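Local coordinates for protein ribonuclease-like 3 (Danio rerio, PDB 2VQ9) that cleaves RNA as a secreted ribonuclease of the pancreatic family, promotes angiogenesis, and kills bacteria, Gram-negative ones above all, independently of its RNase activity, at residues T104-T109 / G123-R128; R80-G85 / I130-E135. All coordinates share one frame; numbering follows the deposited sequence. Where two conformers were deposited one is given.

Contact 1: residues T104-T109 / G123-R128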
loop_
_atom_site.group_PDB
_atom_site.type_symbol
_atom_site.label_atom_id
_atom_site.label_comp_id
_atom_site.label_asym_id
_atom_site.label_seq_id
_atom_site.Cartn_x
_atom_site.Cartn_y
_atom_site.Cartn_z
ATOM N N THR A 104 10.724 3.485 -0.038
ATOM C CA THR A 104 10.472 3.456 1.375
ATOM C C THR A 104 8.998 3.129 1.594
ATOM O O THR A 104 8.105 3.766 1.014
ATOM C CB THR A 104 10.864 4.788 2.014
ATOM O OG1 THR A 104 12.279 4.947 1.821
ATOM C CG2 THR A 104 10.530 4.795 3.516
ATOM N N VAL A 105 8.768 2.106 2.404
ATOM C CA VAL A 105 7.413 1.777 2.836
ATOM C C VAL A 105 7.268 1.888 4.354
ATOM O O VAL A 105 8.225 1.643 5.098
ATOM C CB VAL A 105 6.944 0.383 2.331
ATOM C CG1 VAL A 105 7.059 0.322 0.798
ATOM C CG2 VAL A 105 7.737 -0.767 3.023
ATOM N N ILE A 106 6.067 2.241 4.807
ATOM C CA ILE A 106 5.742 2.219 6.229
ATOM C C ILE A 106 4.602 1.228 6.436
ATOM O O ILE A 106 3.537 1.328 5.823
ATOM C CB ILE A 106 5.396 3.648 6.779
ATOM C CG1 ILE A 106 6.660 4.544 6.700
ATOM C CG2 ILE A 106 4.719 3.549 8.201
ATOM C CD1 ILE A 106 7.281 4.899 7.974
ATOM N N THR A 107 4.857 0.232 7.265
ATOM C CA THR A 107 3.860 -0.797 7.568
ATOM C C THR A 107 3.183 -0.417 8.892
ATOM O O THR A 107 3.842 -0.234 9.912
ATOM C CB THR A 107 4.528 -2.179 7.632
ATOM O OG1 THR A 107 5.063 -2.477 6.327
ATOM C CG2 THR A 107 3.523 -3.257 8.040
ATOM N N CYS A 108 1.866 -0.259 8.832
ATOM C CA CYS A 108 1.017 0.102 9.972
ATOM C C CYS A 108 0.313 -1.149 10.488
ATOM O O CYS A 108 -0.469 -1.773 9.781
ATOM C CB CYS A 108 -0.044 1.128 9.526
ATOM S SG CYS A 108 0.633 2.686 8.911
ATOM N N THR A 109 0.612 -1.514 11.726
ATOM C CA THR A 109 0.088 -2.745 12.313
ATOM C C THR A 109 -0.765 -2.365 13.506
ATOM O O THR A 109 -0.306 -1.630 14.381
ATOM C CB THR A 109 1.241 -3.647 12.760
ATOM O OG1 THR A 109 2.019 -3.979 11.597
ATOM C CG2 THR A 109 0.670 -4.936 13.369
ATOM N N GLY A 123 3.767 2.079 13.516
ATOM C CA GLY A 123 4.372 2.122 12.185
ATOM C C GLY A 123 5.831 1.710 12.137
ATOM O O GLY A 123 6.620 1.974 13.076
ATOM N N LYS A 124 6.198 1.058 11.046
ATOM C CA LYS A 124 7.576 0.613 10.879
ATOM C C LYS A 124 8.040 0.865 9.449
ATOM O O LYS A 124 7.466 0.342 8.485
ATOM C CB LYS A 124 7.713 -0.887 11.207
ATOM C CG LYS A 124 9.192 -1.334 11.083
ATOM C CD LYS A 124 9.545 -2.439 12.055
ATOM C CE LYS A 124 9.019 -3.782 11.608
ATOM N NZ LYS A 124 9.626 -4.858 12.440
ATOM N N GLU A 125 9.107 1.648 9.322
ATOM C CA GLU A 125 9.689 1.961 8.024
ATOM C C GLU A 125 10.661 0.875 7.605
ATOM O O GLU A 125 11.375 0.316 8.442
ATOM C CB GLU A 125 10.414 3.296 8.170
ATOM C CG GLU A 125 11.226 3.807 7.024
ATOM C CD GLU A 125 12.269 4.791 7.556
ATOM O OE1 GLU A 125 13.307 4.359 8.142
ATOM O OE2 GLU A 125 11.995 5.998 7.465
ATOM N N SER A 126 10.672 0.561 6.306
ATOM C CA SER A 126 11.730 -0.265 5.710
ATOM C C SER A 126 11.936 0.174 4.261
ATOM O O SER A 126 11.092 0.871 3.693
ATOM C CB SER A 126 11.359 -1.750 5.751
ATOM O OG SER A 126 10.124 -1.963 5.106
ATOM N N SER A 127 13.058 -0.241 3.669
ATOM C CA SER A 127 13.359 0.093 2.269
ATOM C C SER A 127 13.278 -1.187 1.478
ATOM O O SER A 127 13.987 -2.171 1.790
ATOM C CB SER A 127 14.745 0.742 2.113
ATOM O OG SER A 127 15.006 1.009 0.729
ATOM N N ARG A 128 12.388 -1.223 0.490
ATOM C CA ARG A 128 12.144 -2.496 -0.212
ATOM C C ARG A 128 11.893 -2.291 -1.678
ATOM O O ARG A 128 11.492 -1.222 -2.092
ATOM C CB ARG A 128 10.905 -3.214 0.361
ATOM C CG ARG A 128 10.718 -3.193 1.891
ATOM C CD ARG A 128 9.756 -4.291 2.363
ATOM N NE ARG A 128 9.828 -4.483 3.824
ATOM C CZ ARG A 128 9.315 -5.513 4.496
ATOM N NH1 ARG A 128 8.685 -6.502 3.868
ATOM N NH2 ARG A 128 9.430 -5.555 5.826
HETATM O O HOH W 1 14.226 3.529 0.157
HETATM O O HOH W 2 8.109 -1.635 6.857
#
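Val105 and Ser126 face each other as a hydrogen-bonded pair in the antiparallel hairpin of strands 103-112 and 120-135, part of the curved sheet of the ribonuclease A fold. Val105 N donates to Ser126 O at 2.9 Å, and Ser126 N returns the bond to Val105 O; Thr107 and Lys124 are paired in the same reciprocal way. On the face carrying these four side chains, Val105 CG2 lies 3.4 Å from Ser126 OG. The serine hydroxyl sits between its own backbone N and carbonyl carbon (chi1 56°), where Arg128 NE of the same strand donates to Ser126 OG at 2.8 Å, the oxygen lying out of the guanidinium plane. One water lies 2.7 Å from Ser126 OG, donates to Lys124 O and also reaches Thr107 OG1. Threonine suits that place: its hydroxyl has a further, weak hydrogen bond to Thr70 of the substrate-binding site.

On the opposite face hydrocarbon parts meet: Ile106 CD1 comes within 3.5 Å of Glu125 CB, and Glu125 CG, anti to its backbone N (chi1 174°), reaches Thr104 CG2 at 3.7 Å. A second water joins the hydroxyls of Thr104 and Ser127. Gly123, without a side chain, leaves Ile106 CG2 4.2 Å from its CA. Cys108, paired with Gly123, is tied by a disulfide to Cys47. Ser126 OG thus links strand, water and guanidinium beside the buried Val105.

Contact 2: residues R80-G85 / I130-E135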
loop_
_atom_site.group_PDB
_atom_site.type_symbol
_atom_site.label_atom_id
_atom_site.label_comp_id
_atom_site.label_asym_id
_atom_site.label_seq_id
_atom_site.Cartn_x
_atom_site.Cartn_y
_atom_site.Cartn_z
ATOM N N ARG A 80 2.859 4.169 -10.195
ATOM C CA ARG A 80 2.371 3.633 -11.480
ATOM C C ARG A 80 3.439 3.100 -12.416
ATOM O O ARG A 80 3.189 2.151 -13.175
ATOM C CB ARG A 80 1.592 4.687 -12.238
ATOM C CG ARG A 80 0.140 4.684 -11.959
ATOM C CD ARG A 80 -0.590 5.159 -13.187
ATOM N NE ARG A 80 -0.549 6.604 -13.301
ATOM C CZ ARG A 80 -0.543 7.256 -14.459
ATOM N NH1 ARG A 80 -0.572 6.583 -15.613
ATOM N NH2 ARG A 80 -0.501 8.574 -14.458
ATOM N N THR A 81 4.621 3.703 -12.378
ATOM C CA THR A 81 5.695 3.331 -13.307
ATOM C C THR A 81 6.185 1.901 -13.104
ATOM O O THR A 81 6.889 1.373 -13.955
ATOM C CB THR A 81 6.916 4.271 -13.224
ATOM O OG1 THR A 81 7.555 4.120 -11.942
ATOM C CG2 THR A 81 6.504 5.726 -13.445
ATOM N N VAL A 82 5.842 1.290 -11.968
ATOM C CA VAL A 82 6.188 -0.099 -11.745
ATOM C C VAL A 82 5.465 -0.979 -12.768
ATOM O O VAL A 82 5.983 -2.037 -13.148
ATOM C CB VAL A 82 5.921 -0.540 -10.281
ATOM C CG1 VAL A 82 6.356 -1.981 -10.062
ATOM C CG2 VAL A 82 6.705 0.360 -9.329
ATOM N N CYS A 83 4.309 -0.511 -13.247
ATOM C CA CYS A 83 3.507 -1.234 -14.243
ATOM C C CYS A 83 3.813 -0.890 -15.706
ATOM O O CYS A 83 3.286 -1.546 -16.625
ATOM C CB CYS A 83 2.018 -0.985 -14.008
ATOM S SG CYS A 83 1.386 -1.603 -12.448
ATOM N N THR A 84 4.624 0.133 -15.934
ATOM C CA THR A 84 4.887 0.567 -17.309
ATOM C C THR A 84 6.377 0.637 -17.659
ATOM O O THR A 84 6.818 1.561 -18.339
ATOM C CB THR A 84 4.193 1.915 -17.608
ATOM O OG1 THR A 84 4.655 2.917 -16.695
ATOM C CG2 THR A 84 2.677 1.766 -17.509
ATOM N N GLY A 85 7.153 -0.344 -17.202
ATOM C CA GLY A 85 8.588 -0.412 -17.541
ATOM C C GLY A 85 9.520 -0.382 -16.350
ATOM O O GLY A 85 10.693 -0.763 -16.442
ATOM N N ILE A 130 9.095 -3.049 -4.258
ATOM C CA ILE A 130 7.684 -3.301 -4.041
ATOM C C ILE A 130 7.162 -4.209 -5.146
ATOM O O ILE A 130 7.606 -4.107 -6.296
ATOM C CB ILE A 130 6.884 -1.974 -3.957
ATOM C CG1 ILE A 130 7.019 -1.127 -5.226
ATOM C CG2 ILE A 130 7.338 -1.165 -2.732
ATOM C CD1 ILE A 130 6.006 0.111 -5.267
ATOM N N VAL A 131 6.230 -5.082 -4.775
ATOM C CA VAL A 131 5.581 -5.988 -5.691
ATOM C C VAL A 131 4.118 -5.586 -5.763
ATOM O O VAL A 131 3.393 -5.606 -4.756
ATOM C CB VAL A 131 5.735 -7.472 -5.237
ATOM C CG1 VAL A 131 5.090 -8.404 -6.253
ATOM C CG2 VAL A 131 7.229 -7.808 -5.027
ATOM N N VAL A 132 3.697 -5.213 -6.962
ATOM C CA VAL A 132 2.342 -4.750 -7.210
ATOM C C VAL A 132 1.709 -5.627 -8.299
ATOM O O VAL A 132 2.414 -6.077 -9.203
ATOM C CB VAL A 132 2.360 -3.212 -7.588
ATOM C CG1 VAL A 132 3.026 -2.372 -6.469
ATOM C CG2 VAL A 132 3.028 -2.979 -8.909
ATOM N N ALA A 133 0.407 -5.891 -8.184
ATOM C CA ALA A 133 -0.383 -6.419 -9.292
ATOM C C ALA A 133 -0.786 -5.276 -10.192
ATOM O O ALA A 133 -1.294 -4.231 -9.737
ATOM C CB ALA A 133 -1.619 -7.181 -8.791
ATOM N N CYS A 134 -0.560 -5.476 -11.481
ATOM C CA CYS A 134 -0.838 -4.481 -12.495
ATOM C C CYS A 134 -1.951 -5.012 -13.370
ATOM O O CYS A 134 -1.900 -6.158 -13.828
ATOM C CB CYS A 134 0.394 -4.253 -13.379
ATOM S SG CYS A 134 1.828 -3.583 -12.519
ATOM N N GLU A 135 -2.960 -4.186 -13.576
ATOM C CA GLU A 135 -4.020 -4.501 -14.520
ATOM C C GLU A 135 -3.766 -3.578 -15.680
ATOM O O GLU A 135 -4.117 -2.399 -15.647
ATOM C CB GLU A 135 -5.386 -4.310 -13.866
ATOM C CG GLU A 135 -5.538 -5.291 -12.703
ATOM C CD GLU A 135 -6.950 -5.455 -12.189
ATOM O OE1 GLU A 135 -7.891 -4.929 -12.828
ATOM O OE2 GLU A 135 -7.104 -6.131 -11.140
#
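Cys83 and Cys134 form the covalent part of this contact, one of three disulfides seen in this ribonuclease A fold: Cys83 SG and Cys134 SG are bonded at 2.0 Å, with a torsion of -87° about the S-S bond, near the relaxed value of a disulfide. In both cysteines the sulfur is anti to its own carbonyl carbon (chi1 -64° in Cys83, -63° in Cys134), and both CA-CB bonds point across the contact, which lets the sulfurs meet over a CA separation of 5.7 Å.

The rest is apolar packing, with no hydrogen bond between 80-85 and 130-135. Val82 CG2 meets Ile130 CD1, the end of the longer side chain, at 4.1 Å. In one of the two modelled conformers of Val132, its CG2 lies 3.7 Å from Val82 CG1 and 4.1 Å from Cys83 SG, and there the sulfur borders the aliphatic packing. Branched aliphatic residues suit this buried place, offering methyls in two directions and no polar side-chain atom. The side chain of Val132 is about 7 Å from that of His141, the proton donor.

Cys83 N bonds to Arg80 O at 2.9 Å, a bond that curls the backbone there. The disulfide ties this segment to the end of strand 120-135. Around the joint, Phe33 of helix 27-37 touches Val132, while Tyr97 and Ser99 of strand 96-99 touch Cys134 and Val82.

How the contacts relate
Both contacts use strand 120-135, but at different parts of its length. Contact 1 pairs its earlier part with strand 103-112, whereas contact 2 fastens its end to the non-strand segment after helix 76-80. Their centres lie about 19 Å apart, yet they meet where Val105 CG1 packs against Ile130 CG2 at 3.8 Å. Both segments of contact 1 fall, in sequence, between the two that contact 2 brings together. The touching residues of contact 2 are all buried, and its chemistry is correspondingly covalent and aliphatic. Contact 1 is only partly buried, combining regular backbone hydrogen bonds with hydroxyls and bridging waters, with the exposed charged side chains of Lys124 and Glu125 on opposite faces.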